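N-acetylneuraminate lyase (Fusobacterium nucleatum subsp. nucleatum ATCC 25586, PDB 5ZKA) belongs to the dihydrodipicolinate synthetase family and has its TIM-barrel fold, helices packed around a parallel eight-stranded sheet. Local coordinates at residues I44-N47 against I48-K52; T62-N65 against F66-S69; K107-K111 against L112-C116; Y125-D128 against F129-K133; I294-A297 against K298-K302. One frame throughout, in Å; residues are numbered along the deposited sequence.

Overall arrangement
The five contacts are local turns that follow one another along the chain in numerical order. Interaction 1 ends helix 37-49, interaction 2 lies in the loop between strand 55-58 and helix 70-84, interaction 3 ends helix 99-112, interaction 4 begins helix 129-143, and interaction 5 lies in helix 291-304. None touches another, and their centres are 19 to 43 Å apart. Helix 70-84 still relates three of them: Ala80 meets side chains of interactions 1 and 3, while Ser69 of interaction 2 is its N-cap. Glu275 likewise bonds side chains of interactions 1 and 5. The contacts thus sample two helix ends, one helix start, one loop and the interior of a C-terminal helix in a single barrel.

Interaction 1: I44-N47 against I48-K52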
loop_
_atom_site.group_PDB
_atom_site.type_symbol
_atom_site.label_atom_id
_atom_site.label_comp_id
_atom_site.label_asym_id
_atom_site.label_seq_id
_atom_site.Cartn_x
_atom_site.Cartn_y
_atom_site.Cartn_z
ATOM N N ILE A 44 22.856 19.577 7.913
ATOM C CA ILE A 44 23.187 18.470 8.805
ATOM C C ILE A 44 22.861 18.833 10.251
ATOM O O ILE A 44 22.229 18.053 10.974
ATOM C CB ILE A 44 24.672 18.087 8.646
ATOM C CG1 ILE A 44 24.913 17.465 7.268
ATOM C CG2 ILE A 44 25.093 17.130 9.746
ATOM C CD1 ILE A 44 26.381 17.457 6.846
ATOM N N ARG A 45 23.313 20.011 10.701
ATOM C CA ARG A 45 23.037 20.427 12.074
ATOM C C ARG A 45 21.536 20.516 12.342
ATOM O O ARG A 45 21.062 20.095 13.401
ATOM C CB ARG A 45 23.717 21.766 12.374
ATOM C CG ARG A 45 25.235 21.684 12.480
ATOM C CD ARG A 45 25.735 21.611 13.936
ATOM N NE ARG A 45 25.201 20.456 14.666
ATOM C CZ ARG A 45 25.698 19.223 14.600
ATOM N NH1 ARG A 45 26.743 18.960 13.824
ATOM N NH2 ARG A 45 25.141 18.240 15.299
ATOM N N TYR A 46 20.767 21.045 11.385
ATOM C CA TYR A 46 19.318 21.120 11.567
ATOM C C TYR A 46 18.708 19.731 11.741
ATOM O O TYR A 46 17.880 19.516 12.633
ATOM C CB TYR A 46 18.684 21.841 10.378
ATOM C CG TYR A 46 17.223 22.182 10.559
ATOM C CD1 TYR A 46 16.836 23.271 11.332
ATOM C CD2 TYR A 46 16.233 21.438 9.931
ATOM C CE1 TYR A 46 15.493 23.589 11.493
ATOM C CE2 TYR A 46 14.902 21.748 10.086
ATOM C CZ TYR A 46 14.535 22.825 10.869
ATOM O OH TYR A 46 13.199 23.129 11.011
ATOM N N ASN A 47 19.115 18.768 10.908
ATOM C CA ASN A 47 18.567 17.417 11.017
ATOM C C ASN A 47 18.892 16.780 12.364
ATOM O O ASN A 47 18.026 16.169 13.003
ATOM C CB ASN A 47 19.096 16.548 9.878
ATOM C CG ASN A 47 18.252 16.663 8.642
ATOM O OD1 ASN A 47 17.156 16.107 8.583
ATOM N ND2 ASN A 47 18.740 17.401 7.653
ATOM N N ILE A 48 20.143 16.889 12.805
ATOM C CA ILE A 48 20.539 16.220 14.039
ATOM C C ILE A 48 19.958 16.943 15.252
ATOM O O ILE A 48 19.418 16.315 16.172
ATOM C CB ILE A 48 22.072 16.129 14.128
ATOM C CG1 ILE A 48 22.632 15.284 12.980
ATOM C CG2 ILE A 48 22.492 15.576 15.483
ATOM C CD1 ILE A 48 24.164 15.404 12.845
ATOM N N ASP A 49 20.081 18.272 15.281
ATOM C CA ASP A 49 19.759 19.028 16.488
ATOM C C ASP A 49 18.282 19.384 16.611
ATOM O O ASP A 49 17.776 19.493 17.735
ATOM C CB ASP A 49 20.577 20.326 16.551
ATOM C CG ASP A 49 22.085 20.088 16.543
ATOM O OD1 ASP A 49 22.535 18.961 16.847
ATOM O OD2 ASP A 49 22.826 21.050 16.237
ATOM N N LYS A 50 17.583 19.607 15.500
ATOM C CA LYS A 50 16.196 20.062 15.561
ATOM C C LYS A 50 15.193 19.015 15.107
ATOM O O LYS A 50 14.146 18.857 15.744
ATOM C CB LYS A 50 16.016 21.336 14.725
ATOM C CG LYS A 50 16.891 22.518 15.189
ATOM C CD LYS A 50 16.661 22.861 16.648
ATOM C CE LYS A 50 17.674 23.897 17.130
ATOM N NZ LYS A 50 17.516 24.247 18.580
ATOM N N MET A 51 15.476 18.298 14.019
ATOM C CA MET A 51 14.623 17.179 13.629
ATOM C C MET A 51 14.845 15.953 14.502
ATOM O O MET A 51 13.982 15.072 14.534
ATOM C CB MET A 51 14.847 16.819 12.155
ATOM C CG MET A 51 14.568 17.971 11.181
ATOM S SD MET A 51 12.832 18.536 11.150
ATOM C CE MET A 51 12.840 19.875 12.378
ATOM N N LYS A 52 15.969 15.887 15.223
ATOM C CA LYS A 52 16.273 14.766 16.119
ATOM C C LYS A 52 16.217 13.421 15.391
ATOM O O LYS A 52 15.814 12.406 15.963
ATOM C CB LYS A 52 15.338 14.758 17.334
ATOM C CG LYS A 52 15.460 15.982 18.217
ATOM C CD LYS A 52 16.855 16.115 18.768
ATOM C CE LYS A 52 16.870 17.140 19.906
ATOM N NZ LYS A 52 18.192 17.199 20.581
#
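The backbone of 44-52 carries the last turn of helix 37-49 and the chain that leaves it: Ile48 N bonds to Ile44 O and Asp49 N to Arg45 O, after which Tyr46 O accepts from both Lys50 N (2.9 Å) and Met51 N (3.0 Å), as the chain runs to Lys52 and its positive phi. One turn apart on the helix surface, Arg45 holds Asp49 side-on in a salt bridge. Arg45 NE reaches Asp49 OD2 at 2.9 Å and Arg45 NH2 reaches Asp49 OD1 at 3.1 Å, both nearly straight. The oxygens lie in the guanidinium plane, whereas the two flat groups are turned 35° apart. Bends at chi2 (-99°) and chi3 of Arg45 fold the chain back to put its NE edge there. Tyr46 serves two neighbours: Lys50 CB sits over one face, 4.2 Å from the ring centroid, as a CH-pi contact, and Met51 CE approaches Tyr46 CE2 at 3.6 Å, its sulfur forming an oblique Met-aromatic contact. Ile44 CG2 and Ile48 CD1 meet at 3.7 Å, the two chains lying side by side where they face helix 70-84. Beyond the turn, Tyr46 OH bonds to Glu275, Asn47 OD1 to Ser23 and Arg45 NH1 to Glu83. With one carboxylate at its NE edge and another at NH1, the guanidinium is fixed in rotation, and its positive charge is probably well balanced.

Interaction 2: T62-N65 against F66-S69; sequences TGEN and FMIS
Met67 N bonds to Glu64 O at 3.0 Å, with an N-H...O angle of 156°, which closes a short turn after strand 55-58. The donor stands well above the carbonyl plane, so it does not use a lone-pair direction. Ile68 N makes a second, weak bond to Asn65 O at 3.3 Å, continuing the same tight 3-10 winding. Beside this turn Met67 sends its methyl group back to the Glu64 chain: Met67 CE lies 3.5 Å from Glu64 CG, delivered by a turn at the last torsion of Met67 (chi3 -83°). Ile68 flanks the same turn with both its branches, CG2 at 3.5 Å from Glu64 O and CG1 at 3.4 Å from Asn65 O. In a separate side-chain contact, Asn65 OD1 stands over the centre of the Phe66 ring, 3.4 Å above its plane, and the amide plane is nearly perpendicular to the ring at 89°. The carboxylate of Glu64 is taken up elsewhere, OE1 by Arg283 N and OE2 in a salt bridge to Lys269, while Thr62 OG1 bonds to the modified residue at position 178. Chemically, the apolar methyl rests on the aliphatic part of Glu64 and leaves its oxygens to those partners. An amide oxygen over a pi face probably gains little electrostatically, so that the backbone turn, more than attraction, may account for its place.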
loop_
_atom_site.group_PDB
_atom_site.type_symbol
_atom_site.label_atom_id
_atom_site.label_comp_id
_atom_site.label_asym_id
_atom_site.label_seq_id
_atom_site.Cartn_x
_atom_site.Cartn_y
_atom_site.Cartn_z
ATOM N N THR A 62 17.533 12.054 -3.050
ATOM C CA THR A 62 17.137 13.345 -2.494
ATOM C C THR A 62 18.296 14.326 -2.449
ATOM O O THR A 62 18.086 15.543 -2.544
ATOM C CB THR A 62 16.577 13.137 -1.089
ATOM O OG1 THR A 62 15.458 12.240 -1.153
ATOM C CG2 THR A 62 16.152 14.465 -0.469
ATOM N N GLY A 63 19.518 13.828 -2.294
ATOM C CA GLY A 63 20.666 14.709 -2.319
ATOM C C GLY A 63 21.110 15.109 -3.703
ATOM O O GLY A 63 22.181 15.704 -3.851
ATOM N N GLU A 64 20.314 14.787 -4.725
ATOM C CA GLU A 64 20.641 15.072 -6.122
ATOM C C GLU A 64 21.917 14.346 -6.551
ATOM O O GLU A 64 22.636 14.775 -7.462
ATOM C CB GLU A 64 20.715 16.583 -6.365
ATOM C CG GLU A 64 19.334 17.248 -6.079
ATOM C CD GLU A 64 19.395 18.760 -5.976
ATOM O OE1 GLU A 64 19.763 19.422 -6.972
ATOM O OE2 GLU A 64 19.086 19.284 -4.884
ATOM N N ASN A 65 22.158 13.202 -5.908
ATOM C CA ASN A 65 23.389 12.438 -6.106
ATOM C C ASN A 65 23.651 12.109 -7.576
ATOM O O ASN A 65 24.790 12.217 -8.057
ATOM C CB ASN A 65 23.296 11.154 -5.282
ATOM C CG ASN A 65 24.442 10.208 -5.551
ATOM O OD1 ASN A 65 24.297 9.209 -6.278
ATOM N ND2 ASN A 65 25.586 10.492 -4.943
ATOM N N PHE A 66 22.617 11.691 -8.308
ATOM C CA PHE A 66 22.858 11.207 -9.663
ATOM C C PHE A 66 23.008 12.338 -10.668
ATOM O O PHE A 66 23.242 12.067 -11.851
ATOM C CB PHE A 66 21.747 10.221 -10.049
ATOM C CG PHE A 66 21.668 9.057 -9.105
ATOM C CD1 PHE A 66 22.604 8.028 -9.183
ATOM C CD2 PHE A 66 20.748 9.045 -8.066
ATOM C CE1 PHE A 66 22.576 6.977 -8.287
ATOM C CE2 PHE A 66 20.721 7.998 -7.160
ATOM C CZ PHE A 66 21.630 6.959 -7.280
ATOM N N MET A 67 22.938 13.594 -10.207
ATOM C CA MET A 67 23.159 14.762 -11.047
ATOM C C MET A 67 24.561 15.351 -10.908
ATOM O O MET A 67 24.877 16.319 -11.606
ATOM C CB MET A 67 22.113 15.839 -10.730
ATOM C CG MET A 67 20.754 15.590 -11.386
ATOM S SD MET A 67 19.593 16.943 -11.082
ATOM C CE MET A 67 18.988 16.476 -9.484
ATOM N N ILE A 68 25.412 14.799 -10.043
ATOM C CA ILE A 68 26.682 15.437 -9.716
ATOM C C ILE A 68 27.836 14.470 -9.986
ATOM O O ILE A 68 27.646 13.276 -10.234
ATOM C CB ILE A 68 26.720 15.955 -8.261
ATOM C CG1 ILE A 68 26.861 14.796 -7.278
ATOM C CG2 ILE A 68 25.439 16.733 -7.943
ATOM C CD1 ILE A 68 26.808 15.202 -5.822
ATOM N N SER A 69 29.049 15.013 -9.952
ATOM C CA SER A 69 30.234 14.259 -10.338
ATOM C C SER A 69 30.741 13.374 -9.199
ATOM O O SER A 69 30.406 13.561 -8.026
ATOM C CB SER A 69 31.347 15.209 -10.779
ATOM O OG SER A 69 31.882 15.871 -9.642
#

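Interaction 3: K107-K111 against L112-C116; sequences KYVTK and LGYKC
Tyr108 and Leu112 meet one helical turn apart, Tyr108 CE2 lying 3.5 Å from Leu112 CD1. The tyrosine CG stands opposite the backbone N (chi1 180°), which swings the ring along the helix towards its C-terminal end, and the leucine branch comes to it obliquely, neither squarely over a face nor at an edge. Tyr114 turns back from beyond the helix: with CG opposite its own carbonyl carbon (chi1 -74°), the ring brings CD1 to 3.7 Å from Val109 CB and presents its edge to Val109 O, 3.4 Å from CD1. That carbonyl also receives Tyr114 N at 3.1 Å and a weak bond from Gly113 N. Gly113, whose phi is positive at 119°, makes this a Schellman motif, in a backbone conformation that glycine adopts readily. A water donates to Thr110 O at 2.9 Å and to Tyr114 O at 2.6 Å, bridging the last turn and the outgoing chain. Helix 99-112 thereby passes into strand 117-120 with Val109, Leu112 and Tyr114 all touching helix 70-84. Tyr108 OH bonds to Glu78 and its ring makes a cation-pi contact with Lys74, Tyr114 OH bonds to Phe77 O, and both Val109 and Tyr114 also rest on strand 89-93.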
loop_
_atom_site.group_PDB
_atom_site.type_symbol
_atom_site.label_atom_id
_atom_site.label_comp_id
_atom_site.label_asym_id
_atom_site.label_seq_id
_atom_site.Cartn_x
_atom_site.Cartn_y
_atom_site.Cartn_z
ATOM N N LYS A 107 34.763 2.123 -1.281
ATOM C CA LYS A 107 36.032 2.078 -0.562
ATOM C C LYS A 107 36.335 3.417 0.096
ATOM O O LYS A 107 36.829 3.470 1.233
ATOM C CB LYS A 107 37.163 1.686 -1.516
ATOM C CG LYS A 107 37.063 0.265 -2.061
ATOM C CD LYS A 107 38.331 -0.117 -2.829
ATOM C CE LYS A 107 38.237 -1.531 -3.393
ATOM N NZ LYS A 107 39.208 -1.778 -4.507
ATOM N N TYR A 108 36.040 4.513 -0.604
ATOM C CA TYR A 108 36.377 5.834 -0.091
ATOM C C TYR A 108 35.578 6.163 1.168
ATOM O O TYR A 108 36.139 6.653 2.157
ATOM C CB TYR A 108 36.142 6.879 -1.179
ATOM C CG TYR A 108 36.451 8.290 -0.748
ATOM C CD1 TYR A 108 37.753 8.773 -0.781
ATOM C CD2 TYR A 108 35.441 9.145 -0.321
ATOM C CE1 TYR A 108 38.041 10.062 -0.394
ATOM C CE2 TYR A 108 35.721 10.434 0.062
ATOM C CZ TYR A 108 37.018 10.885 0.026
ATOM O OH TYR A 108 37.300 12.169 0.409
ATOM N N VAL A 109 34.267 5.895 1.162
ATOM C CA VAL A 109 33.491 6.227 2.352
ATOM C C VAL A 109 33.774 5.243 3.478
ATOM O O VAL A 109 33.699 5.606 4.660
ATOM C CB VAL A 109 31.991 6.313 2.030
ATOM C CG1 VAL A 109 31.771 7.311 0.912
ATOM C CG2 VAL A 109 31.413 4.948 1.655
ATOM N N THR A 110 34.118 3.999 3.150
ATOM C CA THR A 110 34.524 3.068 4.196
ATOM C C THR A 110 35.771 3.573 4.912
ATOM O O THR A 110 35.845 3.531 6.146
ATOM C CB THR A 110 34.736 1.677 3.595
ATOM O OG1 THR A 110 33.498 1.221 3.035
ATOM C CG2 THR A 110 35.188 0.692 4.648
ATOM N N LYS A 111 36.736 4.111 4.153
ATOM C CA LYS A 111 37.941 4.681 4.750
ATOM C C LYS A 111 37.621 5.910 5.597
ATOM O O LYS A 111 38.280 6.156 6.614
ATOM C CB LYS A 111 38.952 5.023 3.649
ATOM C CG LYS A 111 40.274 5.611 4.151
ATOM C CD LYS A 111 41.223 5.912 2.999
ATOM C CE LYS A 111 42.570 6.453 3.490
ATOM N NZ LYS A 111 42.520 7.903 3.836
ATOM N N LEU A 112 36.622 6.701 5.187
ATOM C CA LEU A 112 36.204 7.862 5.973
ATOM C C LEU A 112 35.576 7.462 7.300
ATOM O O LEU A 112 35.574 8.263 8.236
ATOM C CB LEU A 112 35.206 8.720 5.181
ATOM C CG LEU A 112 35.693 9.588 4.013
ATOM C CD1 LEU A 112 34.521 10.305 3.371
ATOM C CD2 LEU A 112 36.770 10.592 4.416
ATOM N N GLY A 113 35.032 6.254 7.401
ATOM C CA GLY A 113 34.465 5.804 8.657
ATOM C C GLY A 113 32.986 5.478 8.608
ATOM O O GLY A 113 32.380 5.182 9.643
ATOM N N TYR A 114 32.381 5.536 7.426
ATOM C CA TYR A 114 31.005 5.080 7.287
ATOM C C TYR A 114 30.943 3.578 7.523
ATOM O O TYR A 114 31.787 2.821 7.037
ATOM C CB TYR A 114 30.452 5.410 5.903
ATOM C CG TYR A 114 30.117 6.868 5.653
ATOM C CD1 TYR A 114 31.115 7.780 5.312
ATOM C CD2 TYR A 114 28.800 7.324 5.724
ATOM C CE1 TYR A 114 30.820 9.108 5.069
ATOM C CE2 TYR A 114 28.492 8.651 5.471
ATOM C CZ TYR A 114 29.506 9.539 5.144
ATOM O OH TYR A 114 29.207 10.860 4.886
ATOM N N LYS A 115 29.940 3.146 8.286
ATOM C CA LYS A 115 29.840 1.764 8.732
ATOM C C LYS A 115 28.711 1.028 8.039
ATOM O O LYS A 115 28.393 -0.104 8.412
ATOM C CB LYS A 115 29.661 1.706 10.254
ATOM C CG LYS A 115 30.951 1.976 11.028
ATOM C CD LYS A 115 32.058 1.052 10.547
ATOM C CE LYS A 115 33.375 1.310 11.267
ATOM N NZ LYS A 115 33.313 0.958 12.716
ATOM N N CYS A 116 28.094 1.648 7.040
ATOM C CA CYS A 116 27.050 0.982 6.285
ATOM C C CYS A 116 26.913 1.689 4.947
ATOM O O CYS A 116 26.927 2.926 4.890
ATOM C CB CYS A 116 25.718 0.989 7.040
ATOM S SG CYS A 116 24.466 -0.028 6.226
HETATM O O HOH W 1 34.108 2.177 8.029
#

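Interaction 4: Y125-D128 against F129-K133; sequences YKFD and FSEIK
A capping box starts helix 129-143, with Asp128 at the N-cap and Glu131 three residues on. Asp128 OD1 accepts from Glu131 N at 3.1 Å, nearly along its C-O axis, and in return Glu131 OE1 accepts from Asp128 N at 3.0 Å, on its anti side. Ser130 OG adds a second donor to Asp128 OD1, at 2.8 Å on the syn side. With CG between its backbone N and carbonyl carbon (chi1 69°), Asp128 folds its carboxylate over the open first turn. Ile132 N then bonds to Asp128 O at 3.1 Å. Before the cap, Phe127 turns the edge of its ring to Glu131 OE1, 3.7 Å from Phe127 CD1, ring and carboxylate planes 77° apart. The like-charged oxygens Asp128 OD1 and Glu131 OE1 lie 3.6 Å apart. Their mutual repulsion is probably offset by the N-H donors each accepts from and by the positive end of the helix dipole.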
loop_
_atom_site.group_PDB
_atom_site.type_symbol
_atom_site.label_atom_id
_atom_site.label_comp_id
_atom_site.label_asym_id
_atom_site.label_seq_id
_atom_site.Cartn_x
_atom_site.Cartn_y
_atom_site.Cartn_z
ATOM N N TYR A 125 20.400 0.480 -18.386
ATOM C CA TYR A 125 20.475 -0.799 -19.078
ATOM C C TYR A 125 19.578 -1.813 -18.381
ATOM O O TYR A 125 19.311 -1.715 -17.183
ATOM C CB TYR A 125 21.910 -1.317 -19.123
ATOM C CG TYR A 125 22.841 -0.403 -19.870
ATOM C CD1 TYR A 125 22.860 -0.396 -21.261
ATOM C CD2 TYR A 125 23.702 0.455 -19.190
ATOM C CE1 TYR A 125 23.720 0.443 -21.956
ATOM C CE2 TYR A 125 24.574 1.290 -19.881
ATOM C CZ TYR A 125 24.570 1.292 -21.253
ATOM O OH TYR A 125 25.421 2.126 -21.949
ATOM N N LYS A 126 19.100 -2.794 -19.145
ATOM C CA LYS A 126 18.206 -3.807 -18.580
ATOM C C LYS A 126 19.045 -4.977 -18.069
ATOM O O LYS A 126 19.110 -6.044 -18.673
ATOM C CB LYS A 126 17.172 -4.247 -19.613
ATOM C CG LYS A 126 16.319 -3.109 -20.180
ATOM C CD LYS A 126 15.362 -2.546 -19.133
ATOM C CE LYS A 126 14.341 -1.591 -19.752
ATOM N NZ LYS A 126 13.520 -0.910 -18.712
ATOM N N PHE A 127 19.699 -4.770 -16.923
ATOM C CA PHE A 127 20.465 -5.858 -16.327
ATOM C C PHE A 127 19.523 -6.965 -15.867
ATOM O O PHE A 127 18.417 -6.695 -15.397
ATOM C CB PHE A 127 21.293 -5.350 -15.151
ATOM C CG PHE A 127 22.298 -4.296 -15.528
ATOM C CD1 PHE A 127 23.441 -4.631 -16.229
ATOM C CD2 PHE A 127 22.088 -2.969 -15.187
ATOM C CE1 PHE A 127 24.362 -3.661 -16.586
ATOM C CE2 PHE A 127 23.003 -1.992 -15.541
ATOM C CZ PHE A 127 24.142 -2.338 -16.236
ATOM N N ASP A 128 19.942 -8.220 -16.026
ATOM C CA ASP A 128 19.102 -9.275 -15.481
ATOM C C ASP A 128 19.485 -9.492 -14.019
ATOM O O ASP A 128 20.400 -8.848 -13.492
ATOM C CB ASP A 128 19.167 -10.545 -16.342
ATOM C CG ASP A 128 20.504 -11.262 -16.278
ATOM O OD1 ASP A 128 21.280 -11.070 -15.314
ATOM O OD2 ASP A 128 20.773 -12.052 -17.218
ATOM N N PHE A 129 18.767 -10.382 -13.335
ATOM C CA PHE A 129 18.965 -10.451 -11.891
ATOM C C PHE A 129 20.353 -10.963 -11.534
ATOM O O PHE A 129 20.949 -10.507 -10.551
ATOM C CB PHE A 129 17.915 -11.318 -11.208
ATOM C CG PHE A 129 18.159 -11.435 -9.741
ATOM C CD1 PHE A 129 17.933 -10.340 -8.910
ATOM C CD2 PHE A 129 18.699 -12.592 -9.200
ATOM C CE1 PHE A 129 18.188 -10.421 -7.555
ATOM C CE2 PHE A 129 18.962 -12.676 -7.841
ATOM C CZ PHE A 129 18.708 -11.591 -7.021
ATOM N N SER A 130 20.881 -11.926 -12.293
ATOM C CA SER A 130 22.219 -12.413 -11.982
ATOM C C SER A 130 23.237 -11.281 -12.026
ATOM O O SER A 130 24.197 -11.275 -11.247
ATOM C CB SER A 130 22.637 -13.515 -12.955
ATOM O OG SER A 130 22.957 -12.961 -14.219
ATOM N N GLU A 131 23.041 -10.313 -12.922
ATOM C CA GLU A 131 23.964 -9.184 -12.990
ATOM C C GLU A 131 23.771 -8.244 -11.810
ATOM O O GLU A 131 24.748 -7.731 -11.254
ATOM C CB GLU A 131 23.794 -8.463 -14.324
ATOM C CG GLU A 131 24.246 -9.353 -15.472
ATOM C CD GLU A 131 23.793 -8.900 -16.849
ATOM O OE1 GLU A 131 22.751 -8.217 -16.954
ATOM O OE2 GLU A 131 24.489 -9.258 -17.830
ATOM N N ILE A 132 22.518 -8.026 -11.402
ATOM C CA ILE A 132 22.234 -7.206 -10.225
ATOM C C ILE A 132 22.858 -7.823 -8.979
ATOM O O ILE A 132 23.403 -7.117 -8.115
ATOM C CB ILE A 132 20.710 -7.039 -10.071
ATOM C CG1 ILE A 132 20.166 -6.127 -11.177
ATOM C CG2 ILE A 132 20.355 -6.545 -8.685
ATOM C CD1 ILE A 132 18.649 -6.054 -11.239
ATOM N N LYS A 133 22.785 -9.152 -8.867
ATOM C CA LYS A 133 23.362 -9.843 -7.719
ATOM C C LYS A 133 24.876 -9.673 -7.691
ATOM O O LYS A 133 25.468 -9.401 -6.639
ATOM C CB LYS A 133 22.990 -11.332 -7.772
ATOM C CG LYS A 133 23.426 -12.134 -6.550
ATOM C CD LYS A 133 22.842 -13.549 -6.602
ATOM C CE LYS A 133 23.391 -14.419 -5.487
ATOM N NZ LYS A 133 23.201 -15.867 -5.777
#

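Interaction 5: I294-A297 against K298-K302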
loop_
_atom_site.group_PDB
_atom_site.type_symbol
_atom_site.label_atom_id
_atom_site.label_comp_id
_atom_site.label_asym_id
_atom_site.label_seq_id
_atom_site.Cartn_x
_atom_site.Cartn_y
_atom_site.Cartn_z
ATOM N N ILE A 294 7.286 30.158 -4.072
ATOM C CA ILE A 294 7.835 30.740 -2.846
ATOM C C ILE A 294 6.712 31.056 -1.859
ATOM O O ILE A 294 6.786 30.715 -0.671
ATOM C CB ILE A 294 8.672 31.991 -3.177
ATOM C CG1 ILE A 294 9.920 31.595 -3.976
ATOM C CG2 ILE A 294 9.103 32.691 -1.903
ATOM C CD1 ILE A 294 10.672 32.780 -4.561
ATOM N N GLU A 295 5.648 31.700 -2.338
ATOM C CA GLU A 295 4.590 32.116 -1.421
ATOM C C GLU A 295 3.803 30.916 -0.908
ATOM O O GLU A 295 3.369 30.902 0.252
ATOM C CB GLU A 295 3.671 33.126 -2.105
ATOM C CG GLU A 295 4.396 34.400 -2.514
ATOM C CD GLU A 295 3.482 35.425 -3.156
ATOM O OE1 GLU A 295 3.896 36.602 -3.272
ATOM O OE2 GLU A 295 2.352 35.058 -3.544
ATOM N N PHE A 296 3.621 29.898 -1.756
ATOM C CA PHE A 296 2.978 28.664 -1.312
ATOM C C PHE A 296 3.801 27.985 -0.226
ATOM O O PHE A 296 3.251 27.497 0.766
ATOM C CB PHE A 296 2.782 27.720 -2.506
ATOM C CG PHE A 296 1.843 26.558 -2.231
ATOM C CD1 PHE A 296 0.474 26.698 -2.407
ATOM C CD2 PHE A 296 2.333 25.327 -1.819
ATOM C CE1 PHE A 296 -0.385 25.635 -2.164
ATOM C CE2 PHE A 296 1.477 24.267 -1.569
ATOM C CZ PHE A 296 0.122 24.416 -1.746
ATOM N N ALA A 297 5.127 27.934 -0.403
ATOM C CA ALA A 297 5.977 27.329 0.615
ATOM C C ALA A 297 5.878 28.101 1.924
ATOM O O ALA A 297 5.872 27.505 3.007
ATOM C CB ALA A 297 7.433 27.257 0.128
ATOM N N LYS A 298 5.778 29.429 1.840
ATOM C CA LYS A 298 5.638 30.230 3.051
ATOM C C LYS A 298 4.351 29.879 3.780
ATOM O O LYS A 298 4.316 29.855 5.016
ATOM C CB LYS A 298 5.689 31.715 2.701
ATOM C CG LYS A 298 5.505 32.647 3.894
ATOM C CD LYS A 298 5.722 34.097 3.493
ATOM C CE LYS A 298 5.202 35.055 4.572
ATOM N NZ LYS A 298 5.413 36.496 4.218
ATOM N N GLU A 299 3.290 29.553 3.029
ATOM C CA GLU A 299 2.021 29.217 3.670
ATOM C C GLU A 299 2.068 27.832 4.301
ATOM O O GLU A 299 1.518 27.637 5.393
ATOM C CB GLU A 299 0.870 29.314 2.668
ATOM C CG GLU A 299 0.504 30.746 2.292
ATOM C CD GLU A 299 0.215 31.619 3.508
ATOM O OE1 GLU A 299 -0.756 31.329 4.238
ATOM O OE2 GLU A 299 0.966 32.594 3.738
ATOM N N LEU A 300 2.715 26.867 3.624
ATOM C CA LEU A 300 2.922 25.541 4.209
ATOM C C LEU A 300 3.733 25.632 5.496
ATOM O O LEU A 300 3.425 24.960 6.489
ATOM C CB LEU A 300 3.644 24.620 3.221
ATOM C CG LEU A 300 2.909 24.209 1.945
ATOM C CD1 LEU A 300 3.845 23.429 1.015
ATOM C CD2 LEU A 300 1.682 23.379 2.282
ATOM N N HIS A 301 4.798 26.431 5.484
ATOM C CA HIS A 301 5.587 26.623 6.694
ATOM C C HIS A 301 4.737 27.224 7.815
ATOM O O HIS A 301 4.730 26.718 8.945
ATOM C CB HIS A 301 6.796 27.500 6.372
ATOM C CG HIS A 301 7.694 27.757 7.542
ATOM N ND1 HIS A 301 7.730 28.969 8.197
ATOM C CD2 HIS A 301 8.588 26.962 8.175
ATOM C CE1 HIS A 301 8.609 28.911 9.181
ATOM N NE2 HIS A 301 9.138 27.702 9.195
ATOM N N LYS A 302 3.990 28.293 7.513
ATOM C CA LYS A 302 3.169 28.936 8.539
ATOM C C LYS A 302 2.105 27.990 9.096
ATOM O O LYS A 302 1.797 28.029 10.292
ATOM C CB LYS A 302 2.520 30.201 7.974
ATOM C CG LYS A 302 3.420 31.427 8.039
ATOM C CD LYS A 302 3.034 32.484 7.009
ATOM C CE LYS A 302 1.568 32.880 7.117
ATOM N NZ LYS A 302 1.259 34.070 6.266
#
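The apolar part is the meeting of Phe296 and Leu300, one turn apart, where Leu300 CD1 lies 3.6 Å from Phe296 CE2 and 3.7 Å from CD2. The phenylalanine CG is opposite the backbone N (chi1 -166°), which carries the ring along the helix towards Leu300, and the methyl reaches it obliquely. The backbone bonds of helix 291-304 run straight through as a regular ladder, with Lys298 N to Ile294 O at 3.0 Å, Leu300 N to Phe296 O at 3.0 Å and His301 N to Ala297 O at 2.9 Å, the last two nearly straight. The ionic part lies within 298-302, where Lys302 NZ donates to Glu299 OE2 at 2.9 Å on its syn lone pair, a salt bridge for which Glu299 doubles back at chi2 (-54°). The aliphatic part of that glutamate lies against the preceding turn, its CG 3.5 Å from Glu295 O. Toward the neighbouring helices, Ala297 packs between 242-262 and 264-274, touching Asn262 and Glu270, Phe296 lies on Ser261 and Asn262, and His301 NE2 bonds to Glu275. The chemistry is thus divided by helix side: Ala297, Leu300 and His301 are buried, whereas Lys302 and Glu299 probably balance each other's charge on the exposed side, where solvent would weaken the attraction.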